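Local coordinates for protein ElaA (Escherichia coli, PDB 5Z6N) that probably acts as a GNAT-type N-acetyltransferase, moving an acetyl group from acetyl coenzyme A to an amino group, at residues 47-52 with 104-109; 94-99 with 125-130; 119-124 with 144-149. All coordinates share one frame; numbering follows the deposited sequence.

Contact 1: 47-52 with 104-109; sequences DNRHIL and THHWPD
Asp47, just ahead of strand 49-54, and Arg49, its first residue, reach across to His106 and Trp107 where helix 91-106 runs out, and the two backbones stay well apart: CA of Asp47 and CA of His106, the nearest pair, are 9.6 Å from each other. Trp107 is the first residue to leave the helical conformation. In this GNAT fold the helix belongs to the beta-alpha-beta crossover from strand 75-82 to strand 112-117, and its last turn comes down here on a strand of the central sheet.

Arg49 and Asp47 share the contact on this side. The nearly extended chi2 of Arg49 (-167°) carries its CD methylene out over the His106 imidazole: CD stands 3.8 Å from the ring centroid and only 9° off the normal, a CH-pi contact over the middle of the face. A bend at chi3 then turns NE and the guanidinium past CD, so that the group lies tilted 38° to the ring, with CE1 of His106 above one of its faces. NH1 of Arg49 and NE2 of His106 are near each other but poorly aligned, and they do not make a hydrogen bond. The strong polar partner of this arginine is Asp6 of strand 3-8, which takes a salt bridge from NE.

Trp107 has His106 CB against one face of the indole and points the six-membered ring at Asp47. OD2 of Asp47 comes to the ring edge, 3.3 Å from CZ2 of Trp107, the carboxylate plane turned steeply to the indole. CG of Arg49 approaches CH2 of Trp107 at 4.2 Å, while the Asp47 backbone O lies in the indole plane at its edge, 3.4 Å from that same CH2.

Contact 2: 94-99 with 125-130; sequences QLMSKT and QSFGFI
This is an apolar helix-to-loop contact, in which Met96 of helix 91-106 meets the aromatic rings of Phe127 and Phe129, just before and at strand 129-131, an outermost strand of the GNAT sheet within this chain. The helix is the one that, in GNAT enzymes, follows the loop gripping the pyrophosphate of acetyl coenzyme A. Its backbone comes closest at Ser97, whose CA is 7.5 Å from CA of Phe127.

The Phe127 ring lies across the helix surface so that CB of Met96 rests on one of its faces, 3.7 Å from the centroid and 18° off the normal, shifted toward the CE1 and CZ rim. Ser97 adds its backbone N, 4.0 Å from CE1 of Phe127. Beyond CB the methionine folds back on itself, with chi2 at -64° and chi3 likewise bent; this carries the methyl around to the second ring, CE of Met96 standing 4.1 Å from CE1 of Phe129 in an oblique approach. Between the two phenylalanines the chain passes through Gly128 at a positive phi (106°), a backbone conformation suited to a residue without CB. Phe127 also meets Phe123 edge-to-face, and Phe129 reaches down to Val112 and Leu114 of strand 112-117, so the aromatic pair links helix and sheet.

Two hydroxyls here, those of Ser97 and Thr99, bond back to the helix's own carbonyls. Ser97 OG bonds to Gln93 O, and Leu95 O accepts from both Thr99 N and Thr99 OG1, the hydroxyl 2.8 Å away, the two donors coming from opposite faces of the carbonyl plane. Between the segments the join is dispersion and shape: Met96 carbons against aromatic carbons, with one CH-pi contact over the Phe127 face.

Contact 3: 119-124 with 144-149; sequences HLQNFY and IGMARE
Met146 of strand 143-148 reaches up between Gln121 and Tyr124 of the short helix 121-124, and its conformation decides what it touches. The chain runs straight through chi2 and then turns at chi3 (89°), which sends the methyl across the glutamine: CE of Met146 is 3.6 Å from the backbone O of Gln121 and 3.8 Å from its CG, the two side chains crossing at about a right angle. The sulfur faces the tyrosine, SD of Met146 lying 3.9 Å from CB of Tyr124. From the ring centroid of Tyr124 the same SD is 5.4 Å away and 64° off the normal, an oblique Met-aromatic contact.

Gln121 has CG anti to its own N (chi1 177°) and extends fully beyond it, so that its amide clears Met146 and arrives at Ile144. There OE1 of Gln121 meets CG2 of Ile144 at 3.8 Å, a plain packing contact; the polar partner of this amide is Gln125, whose OE1 bonds to NE2.

Met146 also packs on Phe129 and Pro131 of strand 129-131. From the helix itself, Gln121 touches Pro131, while Tyr124 continues inward onto Leu114 and Ala116 of strand 112-117 and onto Met96, so helix 121-124 sits over three adjoining strands and beside helix 91-106.

In the fold
All three contacts pin helices or loops to the same mixed GNAT sheet. Contacts 1 and 2 share helix 91-106, one near its end and the other in its middle, their centres about 14 Å apart; between them Ile51 packs on Leu95 and Thr99. Contacts 2 and 3 are closer, about 9 Å between centres, and are tied by the neighbouring strands 129-131 and 143-148, where Ile130 N probably bonds to Ala147 O. The centres of contacts 1 and 3 are about 19 Å apart, and the two do not touch. Along the chain contact 2 interleaves with each of the others, whereas contact 1 closes before contact 3 opens. Helix 91-106 thus spans from strand 49-54 to segment 125-130, next to which contact 3 lies.

Contact 1: 47-52 with 104-109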
loop_
_atom_site.group_PDB
_atom_site.type_symbol
_atom_site.label_atom_id
_atom_site.label_comp_id
_atom_site.label_asym_id
_atom_site.label_seq_id
_atom_site.Cartn_x
_atom_site.Cartn_y
_atom_site.Cartn_z
ATOM N N ASP B 47 -2.781 14.098 14.546
ATOM C CA ASP B 47 -1.815 13.676 15.554
ATOM C C ASP B 47 -1.619 12.164 15.561
ATOM O O ASP B 47 -1.337 11.575 16.611
ATOM C CB ASP B 47 -2.251 14.157 16.940
ATOM C CG ASP B 47 -1.096 14.693 17.762
ATOM O OD1 ASP B 47 -0.166 15.284 17.172
ATOM O OD2 ASP B 47 -1.121 14.533 19.000
ATOM N N ASN B 48 -1.773 11.522 14.408
ATOM C CA ASN B 48 -1.778 10.071 14.326
ATOM C C ASN B 48 -0.358 9.530 14.274
ATOM O O ASN B 48 0.509 10.085 13.594
ATOM C CB ASN B 48 -2.568 9.609 13.104
ATOM C CG ASN B 48 -4.045 9.918 13.223
ATOM O OD1 ASN B 48 -4.550 10.174 14.314
ATOM N ND2 ASN B 48 -4.748 9.886 12.101
ATOM N N ARG B 49 -0.136 8.433 14.996
ATOM C CA ARG B 49 1.183 7.854 15.186
ATOM C C ARG B 49 1.193 6.421 14.675
ATOM O O ARG B 49 0.147 5.779 14.538
ATOM C CB ARG B 49 1.587 7.861 16.670
ATOM C CG ARG B 49 1.094 9.075 17.446
ATOM C CD ARG B 49 1.771 9.186 18.805
ATOM N NE ARG B 49 3.169 8.780 18.745
ATOM C CZ ARG B 49 4.183 9.637 18.680
ATOM N NH1 ARG B 49 3.950 10.941 18.659
ATOM N NH2 ARG B 49 5.432 9.199 18.623
ATOM N N HIS B 50 2.395 5.917 14.409
ATOM C CA HIS B 50 2.597 4.534 14.004
ATOM C C HIS B 50 3.686 3.901 14.857
ATOM O O HIS B 50 4.678 4.553 15.206
ATOM C CB HIS B 50 2.973 4.421 12.518
ATOM C CG HIS B 50 2.130 5.264 11.605
ATOM N ND1 HIS B 50 2.266 6.637 11.517
ATOM C CD2 HIS B 50 1.121 4.929 10.763
ATOM C CE1 HIS B 50 1.390 7.104 10.644
ATOM N NE2 HIS B 50 0.682 6.090 10.175
ATOM N N ILE B 51 3.492 2.628 15.191
ATOM C CA ILE B 51 4.422 1.874 16.017
ATOM C C ILE B 51 4.907 0.680 15.208
ATOM O O ILE B 51 4.098 -0.082 14.668
ATOM C CB ILE B 51 3.765 1.452 17.341
ATOM C CG1 ILE B 51 3.482 2.715 18.159
ATOM C CG2 ILE B 51 4.655 0.474 18.114
ATOM C CD1 ILE B 51 2.583 2.529 19.321
ATOM N N LEU B 52 6.229 0.546 15.100
ATOM C CA LEU B 52 6.865 -0.429 14.226
ATOM C C LEU B 52 7.803 -1.300 15.046
ATOM O O LEU B 52 8.611 -0.784 15.826
ATOM C CB LEU B 52 7.656 0.261 13.102
ATOM C CG LEU B 52 7.085 1.512 12.425
ATOM C CD1 LEU B 52 8.089 2.167 11.499
ATOM C CD2 LEU B 52 5.848 1.172 11.667
ATOM N N THR B 104 -1.609 5.950 26.458
ATOM C CA THR B 104 -1.566 6.473 27.820
ATOM C C THR B 104 -0.812 7.796 27.875
ATOM O O THR B 104 -1.338 8.810 28.346
ATOM C CB THR B 104 -0.916 5.448 28.754
ATOM O OG1 THR B 104 -1.830 4.372 28.997
ATOM C CG2 THR B 104 -0.527 6.089 30.076
ATOM N N HIS B 105 0.429 7.798 27.384
ATOM C CA HIS B 105 1.266 8.990 27.460
ATOM C C HIS B 105 0.627 10.159 26.723
ATOM O O HIS B 105 0.343 11.206 27.318
ATOM C CB HIS B 105 2.655 8.687 26.893
ATOM C CG HIS B 105 3.666 9.760 27.158
ATOM N ND1 HIS B 105 5.010 9.594 26.903
ATOM C CD2 HIS B 105 3.531 11.013 27.654
ATOM C CE1 HIS B 105 5.660 10.696 27.231
ATOM N NE2 HIS B 105 4.785 11.573 27.688
ATOM N N HIS B 106 0.382 9.996 25.421
ATOM C CA HIS B 106 -0.023 11.133 24.599
ATOM C C HIS B 106 -1.386 11.672 25.018
ATOM O O HIS B 106 -1.556 12.884 25.189
ATOM C CB HIS B 106 -0.016 10.748 23.120
ATOM C CG HIS B 106 1.291 11.014 22.439
ATOM N ND1 HIS B 106 2.414 10.242 22.647
ATOM C CD2 HIS B 106 1.658 11.986 21.570
ATOM C CE1 HIS B 106 3.413 10.718 21.926
ATOM N NE2 HIS B 106 2.980 11.778 21.265
ATOM N N TRP B 107 -2.369 10.791 25.200
ATOM C CA TRP B 107 -3.726 11.197 25.559
ATOM C C TRP B 107 -4.211 10.434 26.786
ATOM O O TRP B 107 -5.067 9.548 26.682
ATOM C CB TRP B 107 -4.680 10.995 24.385
ATOM C CG TRP B 107 -4.168 11.644 23.163
ATOM C CD1 TRP B 107 -4.221 12.972 22.850
ATOM C CD2 TRP B 107 -3.482 11.002 22.090
ATOM N NE1 TRP B 107 -3.618 13.192 21.632
ATOM C CE2 TRP B 107 -3.158 12.001 21.148
ATOM C CE3 TRP B 107 -3.116 9.681 21.832
ATOM C CZ2 TRP B 107 -2.484 11.709 19.963
ATOM C CZ3 TRP B 107 -2.447 9.397 20.655
ATOM C CH2 TRP B 107 -2.139 10.406 19.734
ATOM N N PRO B 108 -3.691 10.766 27.970
ATOM C CA PRO B 108 -4.328 10.284 29.198
ATOM C C PRO B 108 -5.706 10.911 29.318
ATOM O O PRO B 108 -6.008 11.926 28.686
ATOM C CB PRO B 108 -3.385 10.771 30.306
ATOM C CG PRO B 108 -2.759 11.998 29.736
ATOM C CD PRO B 108 -2.638 11.758 28.248
ATOM N N ASP B 109 -6.556 10.284 30.134
ATOM C CA ASP B 109 -7.943 10.725 30.309
ATOM C C ASP B 109 -8.712 10.647 28.990
ATOM O O ASP B 109 -9.542 11.504 28.676
ATOM C CB ASP B 109 -8.012 12.135 30.901
ATOM C CG ASP B 109 -7.003 12.345 32.012
ATOM O OD1 ASP B 109 -6.644 11.352 32.684
ATOM O OD2 ASP B 109 -6.561 13.496 32.212
#

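Contact 2: 94-99 with 125-130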
loop_
_atom_site.group_PDB
_atom_site.type_symbol
_atom_site.label_atom_id
_atom_site.label_comp_id
_atom_site.label_asym_id
_atom_site.label_seq_id
_atom_site.Cartn_x
_atom_site.Cartn_y
_atom_site.Cartn_z
ATOM N N GLN B 94 3.860 -7.622 23.385
ATOM C CA GLN B 94 4.775 -6.488 23.481
ATOM C C GLN B 94 4.291 -5.312 22.638
ATOM O O GLN B 94 4.359 -4.158 23.076
ATOM C CB GLN B 94 6.182 -6.913 23.064
ATOM C CG GLN B 94 6.947 -7.648 24.148
ATOM C CD GLN B 94 8.050 -8.521 23.586
ATOM O OE1 GLN B 94 8.270 -9.641 24.047
ATOM N NE2 GLN B 94 8.742 -8.017 22.572
ATOM N N LEU B 95 3.796 -5.587 21.430
ATOM C CA LEU B 95 3.277 -4.519 20.577
ATOM C C LEU B 95 2.115 -3.798 21.245
ATOM O O LEU B 95 2.050 -2.563 21.248
ATOM C CB LEU B 95 2.848 -5.097 19.226
ATOM C CG LEU B 95 1.913 -4.257 18.354
ATOM C CD1 LEU B 95 2.561 -2.944 17.954
ATOM C CD2 LEU B 95 1.475 -5.039 17.133
ATOM N N MET B 96 1.187 -4.561 21.823
ATOM C CA MET B 96 -0.011 -3.974 22.411
ATOM C C MET B 96 0.332 -3.066 23.587
ATOM O O MET B 96 -0.108 -1.914 23.646
ATOM C CB MET B 96 -0.963 -5.087 22.847
ATOM C CG MET B 96 -1.603 -5.826 21.694
ATOM S SD MET B 96 -2.650 -4.715 20.740
ATOM C CE MET B 96 -3.798 -4.192 22.015
ATOM N N SER B 97 1.128 -3.573 24.530
ATOM C CA SER B 97 1.424 -2.812 25.740
ATOM C C SER B 97 2.224 -1.549 25.440
ATOM O O SER B 97 2.050 -0.532 26.122
ATOM C CB SER B 97 2.172 -3.696 26.738
ATOM O OG SER B 97 3.244 -4.369 26.104
ATOM N N LYS B 98 3.105 -1.587 24.437
ATOM C CA LYS B 98 3.832 -0.378 24.067
ATOM C C LYS B 98 2.934 0.610 23.336
ATOM O O LYS B 98 3.146 1.825 23.432
ATOM C CB LYS B 98 5.049 -0.740 23.217
ATOM C CG LYS B 98 6.041 -1.632 23.944
ATOM C CD LYS B 98 7.347 -1.765 23.183
ATOM C CE LYS B 98 8.419 -2.421 24.047
ATOM N NZ LYS B 98 8.126 -3.854 24.342
ATOM N N THR B 99 1.927 0.111 22.613
ATOM C CA THR B 99 0.980 0.983 21.928
ATOM C C THR B 99 -0.005 1.616 22.901
ATOM O O THR B 99 -0.451 2.747 22.680
ATOM C CB THR B 99 0.239 0.201 20.833
ATOM O OG1 THR B 99 1.187 -0.313 19.886
ATOM C CG2 THR B 99 -0.739 1.089 20.087
ATOM N N GLN B 125 -8.794 -8.782 25.809
ATOM C CA GLN B 125 -9.333 -8.673 27.161
ATOM C C GLN B 125 -8.253 -8.815 28.224
ATOM O O GLN B 125 -8.477 -8.414 29.371
ATOM C CB GLN B 125 -10.423 -9.720 27.392
ATOM C CG GLN B 125 -11.772 -9.347 26.810
ATOM C CD GLN B 125 -12.790 -10.469 26.906
ATOM O OE1 GLN B 125 -13.978 -10.267 26.662
ATOM N NE2 GLN B 125 -12.332 -11.656 27.272
ATOM N N SER B 126 -7.095 -9.377 27.876
ATOM C CA SER B 126 -5.969 -9.455 28.798
ATOM C C SER B 126 -5.184 -8.152 28.877
ATOM O O SER B 126 -4.206 -8.078 29.629
ATOM C CB SER B 126 -5.030 -10.597 28.398
ATOM O OG SER B 126 -3.958 -10.124 27.601
ATOM N N PHE B 127 -5.584 -7.133 28.117
ATOM C CA PHE B 127 -4.974 -5.812 28.177
ATOM C C PHE B 127 -5.918 -4.757 28.736
ATOM O O PHE B 127 -5.563 -3.575 28.764
ATOM C CB PHE B 127 -4.489 -5.389 26.789
ATOM C CG PHE B 127 -3.322 -6.184 26.288
ATOM C CD1 PHE B 127 -2.028 -5.806 26.600
ATOM C CD2 PHE B 127 -3.517 -7.307 25.504
ATOM C CE1 PHE B 127 -0.952 -6.537 26.144
ATOM C CE2 PHE B 127 -2.445 -8.042 25.045
ATOM C CZ PHE B 127 -1.160 -7.655 25.366
ATOM N N GLY B 128 -7.113 -5.151 29.174
ATOM C CA GLY B 128 -8.064 -4.223 29.746
ATOM C C GLY B 128 -9.237 -3.866 28.860
ATOM O O GLY B 128 -10.061 -3.037 29.261
ATOM N N PHE B 129 -9.332 -4.450 27.671
ATOM C CA PHE B 129 -10.467 -4.204 26.797
ATOM C C PHE B 129 -11.657 -5.057 27.214
ATOM O O PHE B 129 -11.505 -6.163 27.739
ATOM C CB PHE B 129 -10.109 -4.517 25.343
ATOM C CG PHE B 129 -9.094 -3.586 24.745
ATOM C CD1 PHE B 129 -7.741 -3.771 24.975
ATOM C CD2 PHE B 129 -9.494 -2.539 23.933
ATOM C CE1 PHE B 129 -6.803 -2.918 24.418
ATOM C CE2 PHE B 129 -8.563 -1.680 23.373
ATOM C CZ PHE B 129 -7.215 -1.870 23.619
ATOM N N ILE B 130 -12.854 -4.530 26.973
ATOM C CA ILE B 130 -14.072 -5.321 27.105
ATOM C C ILE B 130 -14.930 -5.070 25.871
ATOM O O ILE B 130 -14.917 -3.956 25.327
ATOM C CB ILE B 130 -14.835 -4.996 28.401
ATOM C CG1 ILE B 130 -14.919 -3.483 28.633
ATOM C CG2 ILE B 130 -14.178 -5.695 29.588
ATOM C CD1 ILE B 130 -15.734 -3.083 29.861
#

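Contact 3: 119-124 with 144-149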
loop_
_atom_site.group_PDB
_atom_site.type_symbol
_atom_site.label_atom_id
_atom_site.label_comp_id
_atom_site.label_asym_id
_atom_site.label_seq_id
_atom_site.Cartn_x
_atom_site.Cartn_y
_atom_site.Cartn_z
ATOM N N HIS B 119 -12.138 -14.083 17.307
ATOM C CA HIS B 119 -11.245 -15.088 17.875
ATOM C C HIS B 119 -10.098 -14.463 18.657
ATOM O O HIS B 119 -9.499 -15.142 19.497
ATOM C CB HIS B 119 -10.711 -16.025 16.778
ATOM C CG HIS B 119 -9.732 -15.386 15.840
ATOM N ND1 HIS B 119 -10.100 -14.446 14.901
ATOM C CD2 HIS B 119 -8.396 -15.558 15.694
ATOM C CE1 HIS B 119 -9.033 -14.068 14.218
ATOM N NE2 HIS B 119 -7.986 -14.726 14.682
ATOM N N LEU B 120 -9.795 -13.185 18.426
ATOM C CA LEU B 120 -8.759 -12.479 19.169
ATOM C C LEU B 120 -9.279 -11.825 20.445
ATOM O O LEU B 120 -8.559 -11.025 21.051
ATOM C CB LEU B 120 -8.110 -11.402 18.296
ATOM C CG LEU B 120 -7.610 -11.712 16.887
ATOM C CD1 LEU B 120 -7.260 -10.403 16.192
ATOM C CD2 LEU B 120 -6.416 -12.651 16.918
ATOM N N GLN B 121 -10.504 -12.146 20.868
ATOM C CA GLN B 121 -11.145 -11.379 21.934
ATOM C C GLN B 121 -10.453 -11.581 23.279
ATOM O O GLN B 121 -10.202 -10.610 24.001
ATOM C CB GLN B 121 -12.623 -11.758 22.022
ATOM C CG GLN B 121 -13.384 -11.088 23.142
ATOM C CD GLN B 121 -14.872 -11.305 23.019
ATOM O OE1 GLN B 121 -15.405 -11.397 21.914
ATOM N NE2 GLN B 121 -15.556 -11.401 24.159
ATOM N N ASN B 122 -10.142 -12.830 23.635
ATOM C CA ASN B 122 -9.545 -13.107 24.938
ATOM C C ASN B 122 -8.141 -12.530 25.074
ATOM O O ASN B 122 -7.671 -12.340 26.201
ATOM C CB ASN B 122 -9.506 -14.614 25.194
ATOM C CG ASN B 122 -10.778 -15.127 25.828
ATOM O OD1 ASN B 122 -11.438 -16.013 25.288
ATOM N ND2 ASN B 122 -11.135 -14.567 26.978
ATOM N N PHE B 123 -7.464 -12.258 23.956
ATOM C CA PHE B 123 -6.117 -11.697 24.003
ATOM C C PHE B 123 -6.157 -10.194 24.245
ATOM O O PHE B 123 -5.283 -9.651 24.929
ATOM C CB PHE B 123 -5.370 -12.038 22.705
ATOM C CG PHE B 123 -4.123 -11.214 22.464
ATOM C CD1 PHE B 123 -2.895 -11.658 22.916
ATOM C CD2 PHE B 123 -4.170 -10.038 21.728
ATOM C CE1 PHE B 123 -1.744 -10.926 22.694
ATOM C CE2 PHE B 123 -3.021 -9.302 21.495
ATOM C CZ PHE B 123 -1.805 -9.750 21.978
ATOM N N TYR B 124 -7.158 -9.508 23.694
ATOM C CA TYR B 124 -7.322 -8.087 23.976
ATOM C C TYR B 124 -7.965 -7.847 25.333
ATOM O O TYR B 124 -7.718 -6.807 25.953
ATOM C CB TYR B 124 -8.153 -7.415 22.879
ATOM C CG TYR B 124 -7.476 -7.386 21.529
ATOM C CD1 TYR B 124 -6.269 -6.725 21.352
ATOM C CD2 TYR B 124 -8.049 -8.012 20.428
ATOM C CE1 TYR B 124 -5.645 -6.693 20.116
ATOM C CE2 TYR B 124 -7.434 -7.984 19.190
ATOM C CZ TYR B 124 -6.232 -7.323 19.037
ATOM O OH TYR B 124 -5.617 -7.291 17.804
ATOM N N ILE B 144 -15.824 -7.888 16.937
ATOM C CA ILE B 144 -16.415 -7.256 18.108
ATOM C C ILE B 144 -15.688 -5.940 18.337
ATOM O O ILE B 144 -14.467 -5.850 18.157
ATOM C CB ILE B 144 -16.349 -8.160 19.362
ATOM C CG1 ILE B 144 -17.433 -7.776 20.367
ATOM C CG2 ILE B 144 -14.986 -8.113 20.026
ATOM C CD1 ILE B 144 -18.759 -8.391 20.056
ATOM N N GLY B 145 -16.446 -4.903 18.677
ATOM C CA GLY B 145 -15.843 -3.651 19.082
ATOM C C GLY B 145 -15.473 -3.706 20.553
ATOM O O GLY B 145 -16.233 -4.192 21.391
ATOM N N MET B 146 -14.278 -3.212 20.860
ATOM C CA MET B 146 -13.732 -3.285 22.204
ATOM C C MET B 146 -13.128 -1.941 22.576
ATOM O O MET B 146 -12.728 -1.155 21.714
ATOM C CB MET B 146 -12.678 -4.397 22.315
ATOM C CG MET B 146 -13.211 -5.771 21.949
ATOM S SD MET B 146 -11.984 -7.085 22.018
ATOM C CE MET B 146 -12.151 -7.589 23.726
ATOM N N ALA B 147 -13.071 -1.681 23.879
ATOM C CA ALA B 147 -12.503 -0.438 24.369
ATOM C C ALA B 147 -11.925 -0.666 25.757
ATOM O O ALA B 147 -12.386 -1.526 26.512
ATOM C CB ALA B 147 -13.538 0.691 24.392
ATOM N N ARG B 148 -10.902 0.120 26.081
ATOM C CA ARG B 148 -10.208 0.035 27.356
ATOM C C ARG B 148 -10.438 1.305 28.162
ATOM O O ARG B 148 -10.469 2.404 27.602
ATOM C CB ARG B 148 -8.704 -0.167 27.152
ATOM C CG ARG B 148 -7.917 -0.280 28.444
ATOM C CD ARG B 148 -6.450 -0.550 28.177
ATOM N NE ARG B 148 -5.686 -0.656 29.415
ATOM C CZ ARG B 148 -5.107 0.369 30.031
ATOM N NH1 ARG B 148 -4.434 0.173 31.156
ATOM N NH2 ARG B 148 -5.194 1.589 29.521
ATOM N N GLU B 149 -10.603 1.143 29.473
ATOM C CA GLU B 149 -10.554 2.261 30.409
ATOM C C GLU B 149 -11.555 3.363 30.077
ATOM O O GLU B 149 -12.590 3.488 30.725
ATOM C CB GLU B 149 -9.134 2.835 30.437
ATOM C CG GLU B 149 -9.005 4.216 31.057
ATOM C CD GLU B 149 -7.726 4.379 31.855
ATOM O OE1 GLU B 149 -6.786 3.588 31.640
ATOM O OE2 GLU B 149 -7.671 5.298 32.696
#